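Local coordinates for putative adhesin (Bacteroides thetaiotaomicron, PDB 4QDG), which is a putative lipoprotein adhesin of the FimB/Mfa2 family that probably helps to anchor or build pili at the bacterial outer membrane, at residues Cys11-Asp22 and Thr135-Met146. Residues are numbered along the deposited sequence; the frame is centred on the assembly and turned at random.
Sequences CPHGVSLRFIYD and TADLYSEGTVEM
His13 is gripped at both ring nitrogens by the 135-146 segment. ND1 donates to Asp137 OD1 at 2.7 Å, within the ring plane but from above the carboxylate plane, and the two planes stand 78° apart. At the other edge NE2 lies 2.7 Å from Thr135 OG1 in a bent hydrogen bond. These two bonds fix the ring's rotation, and the Ala136 carbonyl lies over one face, its O toward the rim. With CG anti to the backbone N (chi1 -165°), the ring lies along 135-137, where the type II turn Ala136-Tyr139 begins. Gly14 O accepts from Ala136 N and from Ser140 N, on the two arms of this turn. Pairing is antiparallel at His13 and Gly14, parallel from Val15. The backbone angles of Gly14 require glycine. Strands 15-20 and 140-145 run in parallel register to Ile20, from Ser16 N to Ser140 O (2.8 Å) through to Met146 N to Ile20 O (2.8 Å).

Val144 CB packs against Phe19 CD2 at 3.8 Å, the side chains side by side. On the other face, Ile20 CG1 meets Thr143 CG2 at 3.7 Å, and one water links Arg18 NH1 to Thr143 OG1. Ile20 CG2 sits 3.5 Å above the Arg18 guanidinium plane. Two waters bridge the like-charged Asp22 and Glu145. Near the turn, Pro12 CB packs against Tyr139 OH at 3.4 Å; that hydroxyl is hydrogen-bonded to Asp70.

Strand 15-20 lies between strand 140-159 and the antiparallel strand 67-70. Val15, Leu17 and Phe19 face inward onto Phe78, Leu133, Leu38 and Leu40 of strands 75-82, 127-137 and 38-44, as in a transthyretin-like beta-sandwich.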
ATOM      1  N   CYS A  11      41.482 -10.642  -0.839  1.00 45.92           N
ATOM      2  CA  CYS A  11      40.601  -9.621  -0.348  1.00 43.89           C
ATOM      3  C   CYS A  11      39.108 -10.041  -0.381  1.00 45.03           C
ATOM      4  O   CYS A  11      38.677 -10.532  -1.425  1.00 45.35           O
ATOM      5  CB  CYS A  11      40.832  -8.367  -1.177  1.00 43.49           C
ATOM      6  SG  CYS A  11      39.969  -6.918  -0.561  1.00 46.65           S
ATOM      7  N   PRO A  12      38.304  -9.803   0.708  1.00 37.92           N
ATOM      8  CA  PRO A  12      36.853 -10.068   0.636  1.00 36.69           C
ATOM      9  C   PRO A  12      36.207  -9.336  -0.559  1.00 39.91           C
ATOM     10  O   PRO A  12      36.636  -8.250  -0.958  1.00 38.55           O
ATOM     11  CB  PRO A  12      36.321  -9.523   1.971  1.00 37.22           C
ATOM     12  CG  PRO A  12      37.481  -9.530   2.868  1.00 41.83           C
ATOM     13  CD  PRO A  12      38.658  -9.216   2.013  1.00 38.37           C
ATOM     14  N   HIS A  13      35.205  -9.957  -1.155  1.00 35.76           N
ATOM     15  CA  HIS A  13      34.581  -9.421  -2.348  1.00 34.23           C
ATOM     16  C   HIS A  13      33.046  -9.566  -2.303  1.00 35.79           C
ATOM     17  O   HIS A  13      32.530 -10.604  -1.881  1.00 33.42           O
ATOM     18  CB  HIS A  13      35.162 -10.166  -3.558  1.00 34.56           C
ATOM     19  CG  HIS A  13      34.884  -9.504  -4.862  1.00 37.21           C
ATOM     20  ND1 HIS A  13      35.727  -8.538  -5.364  1.00 39.73           N
ATOM     21  CD2 HIS A  13      33.879  -9.704  -5.736  1.00 38.38           C
ATOM     22  CE1 HIS A  13      35.207  -8.179  -6.522  1.00 38.40           C
ATOM     23  NE2 HIS A  13      34.092  -8.849  -6.782  1.00 38.07           N
ATOM     24  N   GLY A  14      32.345  -8.524  -2.739  1.00 33.63           N
ATOM     25  CA  GLY A  14      30.889  -8.549  -2.814  1.00 33.65           C
ATOM     26  C   GLY A  14      30.201  -7.201  -2.811  1.00 35.58           C
ATOM     27  O   GLY A  14      30.682  -6.242  -3.414  1.00 35.04           O
ATOM     28  N   VAL A  15      29.042  -7.144  -2.147  1.00 31.55           N
ATOM     29  CA  VAL A  15      28.238  -5.935  -2.039  1.00 30.61           C
ATOM     30  C   VAL A  15      27.894  -5.682  -0.587  1.00 32.07           C
ATOM     31  O   VAL A  15      27.962  -6.590   0.238  1.00 30.12           O
ATOM     32  CB  VAL A  15      26.945  -5.967  -2.908  1.00 33.72           C
ATOM     33  CG1 VAL A  15      27.263  -6.090  -4.401  1.00 32.44           C
ATOM     34  CG2 VAL A  15      25.990  -7.070  -2.446  1.00 33.83           C
ATOM     35  N   SER A  16      27.511  -4.436  -0.304  1.00 28.25           N
ATOM     36  CA  SER A  16      27.047  -3.936   0.981  1.00 27.48           C
ATOM     37  C   SER A  16      25.799  -3.120   0.689  1.00 33.11           C
ATOM     38  O   SER A  16      25.875  -2.049   0.089  1.00 34.12           O
ATOM     39  CB  SER A  16      28.126  -3.126   1.685  1.00 27.96           C
ATOM     40  OG  SER A  16      27.582  -2.542   2.857  1.00 37.45           O
ATOM     41  N   LEU A  17      24.646  -3.645   1.057  1.00 30.27           N
ATOM     42  CA  LEU A  17      23.388  -2.998   0.712  1.00 29.05           C
ATOM     43  C   LEU A  17      22.746  -2.236   1.827  1.00 32.46           C
ATOM     44  O   LEU A  17      22.617  -2.742   2.933  1.00 32.22           O
ATOM     45  CB  LEU A  17      22.376  -4.026   0.178  1.00 27.97           C
ATOM     46  CG  LEU A  17      22.830  -4.865  -1.004  1.00 31.71           C
ATOM     47  CD1 LEU A  17      21.742  -5.851  -1.402  1.00 32.16           C
ATOM     48  CD2 LEU A  17      23.224  -3.986  -2.187  1.00 31.52           C
ATOM     49  N   ARG A  18      22.284  -1.027   1.492  1.00 29.29           N
ATOM     50  CA  ARG A  18      21.483  -0.143   2.346  1.00 29.09           C
ATOM     51  C   ARG A  18      20.045  -0.245   1.840  1.00 31.55           C
ATOM     52  O   ARG A  18      19.826  -0.407   0.629  1.00 31.06           O
ATOM     53  CB  ARG A  18      22.009   1.314   2.307  1.00 27.92           C
ATOM     54  CG  ARG A  18      21.185   2.305   3.148  1.00 36.50           C
ATOM     55  CD  ARG A  18      21.780   3.696   3.188  1.00 34.74           C
ATOM     56  NE  ARG A  18      21.089   4.531   4.170  1.00 43.21           N
ATOM     57  CZ  ARG A  18      20.638   5.765   3.943  1.00 61.88           C
ATOM     58  NH1 ARG A  18      20.804   6.333   2.750  1.00 48.03           N
ATOM     59  NH2 ARG A  18      20.007   6.435   4.900  1.00 48.62           N
ATOM     60  N   PHE A  19      19.081  -0.240   2.759  1.00 28.83           N
ATOM     61  CA  PHE A  19      17.667  -0.315   2.408  1.00 28.92           C
ATOM     62  C   PHE A  19      16.956   0.941   2.898  1.00 35.40           C
ATOM     63  O   PHE A  19      17.032   1.267   4.083  1.00 37.70           O
ATOM     64  CB  PHE A  19      17.032  -1.586   2.971  1.00 30.30           C
ATOM     65  CG  PHE A  19      17.703  -2.844   2.494  1.00 31.31           C
ATOM     66  CD1 PHE A  19      18.788  -3.379   3.181  1.00 31.74           C
ATOM     67  CD2 PHE A  19      17.257  -3.500   1.351  1.00 31.65           C
ATOM     68  CE1 PHE A  19      19.437  -4.529   2.716  1.00 31.91           C
ATOM     69  CE2 PHE A  19      17.904  -4.658   0.900  1.00 33.51           C
ATOM     70  CZ  PHE A  19      18.995  -5.155   1.583  1.00 31.61           C
ATOM     71  N   ILE A  20      16.353   1.700   1.983  1.00 32.11           N
ATOM     72  CA  ILE A  20      15.647   2.935   2.375  1.00 31.60           C
ATOM     73  C   ILE A  20      14.192   2.914   1.889  1.00 34.72           C
ATOM     74  O   ILE A  20      13.870   2.224   0.920  1.00 32.61           O
ATOM     75  CB  ILE A  20      16.379   4.236   1.917  1.00 33.87           C
ATOM     76  CG1 ILE A  20      16.252   4.500   0.413  1.00 32.51           C
ATOM     77  CG2 ILE A  20      17.850   4.228   2.368  1.00 36.00           C
ATOM     78  CD1 ILE A  20      16.520   5.949  -0.015  1.00 32.64           C
ATOM     79  N   TYR A  21      13.317   3.656   2.603  1.00 31.03           N
ATOM     80  CA  TYR A  21      11.915   3.881   2.235  1.00 28.69           C
ATOM     81  C   TYR A  21      11.653   5.387   2.398  1.00 31.09           C
ATOM     82  O   TYR A  21      11.237   5.844   3.461  1.00 31.24           O
ATOM     83  CB  TYR A  21      10.921   2.981   3.014  1.00 28.81           C
ATOM     84  CG  TYR A  21       9.476   3.453   2.971  1.00 30.39           C
ATOM     85  CD1 TYR A  21       8.809   3.638   1.755  1.00 30.82           C
ATOM     86  CD2 TYR A  21       8.794   3.782   4.144  1.00 31.09           C
ATOM     87  CE1 TYR A  21       7.494   4.124   1.713  1.00 26.93           C
ATOM     88  CE2 TYR A  21       7.478   4.250   4.112  1.00 30.98           C
ATOM     89  CZ  TYR A  21       6.829   4.407   2.895  1.00 33.96           C
ATOM     90  OH  TYR A  21       5.526   4.858   2.888  1.00 36.44           O
ATOM     91  N   ASP A  22      11.988   6.154   1.358  1.00 28.19           N
ATOM     92  CA  ASP A  22      11.772   7.602   1.316  1.00 29.15           C
ATOM     93  C   ASP A  22      10.651   7.949   0.280  1.00 32.40           C
ATOM     94  O   ASP A  22      10.316   9.114   0.137  1.00 31.80           O
ATOM     95  CB  ASP A  22      13.097   8.381   1.054  1.00 30.89           C
ATOM     96  CG  ASP A  22      13.679   8.366  -0.350  1.00 44.84           C
ATOM     97  OD1 ASP A  22      12.982   7.908  -1.286  1.00 47.56           O
ATOM     98  OD2 ASP A  22      14.808   8.870  -0.528  1.00 49.51           O
ATOM     99  N   THR A 135      29.776  -6.189  -8.060  1.00 34.05           N
ATOM    100  CA  THR A 135      30.549  -6.416  -6.843  1.00 34.97           C
ATOM    101  C   THR A 135      31.877  -5.681  -6.907  1.00 39.16           C
ATOM    102  O   THR A 135      32.345  -5.332  -7.994  1.00 40.27           O
ATOM    103  CB  THR A 135      30.818  -7.913  -6.647  1.00 42.78           C
ATOM    104  OG1 THR A 135      31.573  -8.394  -7.769  1.00 42.83           O
ATOM    105  CG2 THR A 135      29.549  -8.716  -6.441  1.00 37.85           C
ATOM    106  N   ALA A 136      32.498  -5.482  -5.746  1.00 33.35           N
ATOM    107  CA  ALA A 136      33.805  -4.871  -5.655  1.00 32.09           C
ATOM    108  C   ALA A 136      34.615  -5.520  -4.545  1.00 36.50           C
ATOM    109  O   ALA A 136      34.053  -6.210  -3.685  1.00 36.01           O
ATOM    110  CB  ALA A 136      33.673  -3.374  -5.407  1.00 31.73           C
ATOM    111  N   ASP A 137      35.944  -5.328  -4.587  1.00 33.20           N
ATOM    112  CA  ASP A 137      36.833  -5.728  -3.512  1.00 32.97           C
ATOM    113  C   ASP A 137      36.476  -4.873  -2.306  1.00 37.10           C
ATOM    114  O   ASP A 137      36.296  -3.662  -2.458  1.00 35.33           O
ATOM    115  CB  ASP A 137      38.292  -5.521  -3.912  1.00 34.55           C
ATOM    116  CG  ASP A 137      38.847  -6.591  -4.829  1.00 42.64           C
ATOM    117  OD1 ASP A 137      38.289  -7.715  -4.841  1.00 41.74           O
ATOM    118  OD2 ASP A 137      39.859  -6.317  -5.513  1.00 47.28           O
ATOM    119  N   LEU A 138      36.277  -5.512  -1.136  1.00 33.65           N
ATOM    120  CA  LEU A 138      35.891  -4.857   0.115  1.00 32.72           C
ATOM    121  C   LEU A 138      34.486  -4.225   0.035  1.00 35.00           C
ATOM    122  O   LEU A 138      34.206  -3.207   0.704  1.00 33.89           O
ATOM    123  CB  LEU A 138      36.934  -3.823   0.558  1.00 32.82           C
ATOM    124  CG  LEU A 138      37.488  -4.008   1.958  1.00 36.98           C
ATOM    125  CD1 LEU A 138      37.994  -5.433   2.195  1.00 35.84           C
ATOM    126  CD2 LEU A 138      38.553  -2.979   2.233  1.00 38.44           C
ATOM    127  N   TYR A 139      33.599  -4.895  -0.744  1.00 28.79           N
ATOM    128  CA  TYR A 139      32.169  -4.655  -0.939  1.00 27.80           C
ATOM    129  C   TYR A 139      31.809  -3.300  -1.551  1.00 37.22           C
ATOM    130  O   TYR A 139      32.051  -2.249  -0.945  1.00 39.26           O
ATOM    131  CB  TYR A 139      31.355  -4.854   0.386  1.00 27.70           C
ATOM    132  CG  TYR A 139      31.769  -6.084   1.180  1.00 27.59           C
ATOM    133  CD1 TYR A 139      31.329  -7.352   0.817  1.00 28.70           C
ATOM    134  CD2 TYR A 139      32.700  -5.990   2.214  1.00 28.06           C
ATOM    135  CE1 TYR A 139      31.793  -8.498   1.473  1.00 29.80           C
ATOM    136  CE2 TYR A 139      33.175  -7.126   2.868  1.00 29.30           C
ATOM    137  CZ  TYR A 139      32.691  -8.374   2.515  1.00 33.99           C
ATOM    138  OH  TYR A 139      33.111  -9.479   3.195  1.00 38.62           O
ATOM    139  N   SER A 140      31.164  -3.336  -2.741  1.00 33.37           N
ATOM    140  CA  SER A 140      30.628  -2.137  -3.383  1.00 32.39           C
ATOM    141  C   SER A 140      29.397  -1.719  -2.615  1.00 35.83           C
ATOM    142  O   SER A 140      28.723  -2.577  -2.049  1.00 34.93           O
ATOM    143  CB  SER A 140      30.269  -2.397  -4.841  1.00 33.10           C
ATOM    144  OG  SER A 140      29.401  -3.515  -4.950  1.00 34.46           O
ATOM    145  N   GLU A 141      29.105  -0.420  -2.573  1.00 32.66           N
ATOM    146  CA  GLU A 141      27.933   0.035  -1.832  1.00 33.03           C
ATOM    147  C   GLU A 141      26.796   0.315  -2.775  1.00 39.30           C
ATOM    148  O   GLU A 141      27.015   0.833  -3.872  1.00 39.95           O
ATOM    149  CB  GLU A 141      28.236   1.267  -0.990  1.00 34.18           C
ATOM    150  CG  GLU A 141      29.075   0.939   0.231  1.00 49.05           C
ATOM    151  CD  GLU A 141      29.496   2.117   1.090  1.00 80.21           C
ATOM    152  OE1 GLU A 141      29.357   3.277   0.638  1.00 63.33           O
ATOM    153  OE2 GLU A 141      29.997   1.866   2.209  1.00 90.19           O
ATOM    154  N   GLY A 142      25.594  -0.040  -2.344  1.00 34.90           N
ATOM    155  CA  GLY A 142      24.381   0.193  -3.111  1.00 34.03           C
ATOM    156  C   GLY A 142      23.176   0.360  -2.218  1.00 34.79           C
ATOM    157  O   GLY A 142      23.112  -0.238  -1.147  1.00 33.80           O
ATOM    158  N   THR A 143      22.217   1.171  -2.658  1.00 30.26           N
ATOM    159  CA  THR A 143      20.996   1.445  -1.907  1.00 28.89           C
ATOM    160  C   THR A 143      19.776   0.936  -2.655  1.00 30.03           C
ATOM    161  O   THR A 143      19.573   1.268  -3.824  1.00 27.92           O
ATOM    162  CB  THR A 143      20.870   2.951  -1.601  1.00 33.56           C
ATOM    163  OG1 THR A 143      21.983   3.343  -0.815  1.00 31.17           O
ATOM    164  CG2 THR A 143      19.559   3.314  -0.888  1.00 31.72           C
ATOM    165  N   VAL A 144      18.964   0.130  -1.954  1.00 27.12           N
ATOM    166  CA  VAL A 144      17.710  -0.391  -2.476  1.00 26.40           C
ATOM    167  C   VAL A 144      16.630   0.550  -1.988  1.00 31.79           C
ATOM    168  O   VAL A 144      16.354   0.619  -0.783  1.00 31.93           O
ATOM    169  CB  VAL A 144      17.415  -1.860  -2.102  1.00 30.05           C
ATOM    170  CG1 VAL A 144      16.144  -2.327  -2.816  1.00 29.54           C
ATOM    171  CG2 VAL A 144      18.610  -2.774  -2.430  1.00 29.66           C
ATOM    172  N   GLU A 145      16.096   1.332  -2.924  1.00 28.97           N
ATOM    173  CA  GLU A 145      15.063   2.315  -2.677  1.00 30.75           C
ATOM    174  C   GLU A 145      13.724   1.616  -2.786  1.00 35.02           C
ATOM    175  O   GLU A 145      13.395   1.040  -3.824  1.00 34.17           O
ATOM    176  CB  GLU A 145      15.190   3.488  -3.660  1.00 32.46           C
ATOM    177  CG  GLU A 145      16.589   4.078  -3.699  1.00 43.41           C
ATOM    178  CD  GLU A 145      16.709   5.381  -4.462  1.00 67.83           C
ATOM    179  OE1 GLU A 145      15.728   6.163  -4.473  1.00 56.39           O
ATOM    180  OE2 GLU A 145      17.817   5.653  -4.980  1.00 68.27           O
HETATM  181  N   MSE A 146      12.982   1.602  -1.679  1.00 30.79           N
HETATM  182  CA  MSE A 146      11.743   0.855  -1.632  1.00 29.27           C
HETATM  183  C   MSE A 146      10.474   1.702  -1.613  1.00 32.56           C
HETATM  184  O   MSE A 146      10.495   2.877  -1.229  1.00 30.08           O
HETATM  185  CB  MSE A 146      11.780  -0.074  -0.444  1.00 30.80           C
HETATM  186  CG  MSE A 146      12.918  -1.076  -0.596  1.00 37.60           C
HETATM  187 SE   MSE A 146      13.063  -2.139   0.932  0.75 45.93          SE
HETATM  188  CE  MSE A 146      11.649  -3.442   0.515  1.00 41.90           C
TER
HETATM  189  O   HOH W   1      21.871   6.130   0.216  1.00 42.64           O
HETATM  190  O   HOH W   2      12.630   4.716  -1.103  1.00 33.52           O
HETATM  191  O   HOH W   3      13.105   6.351  -3.349  1.00 45.07           O
HETATM  192  O   HOH W   4      16.183   8.489  -2.864  1.00 49.24           O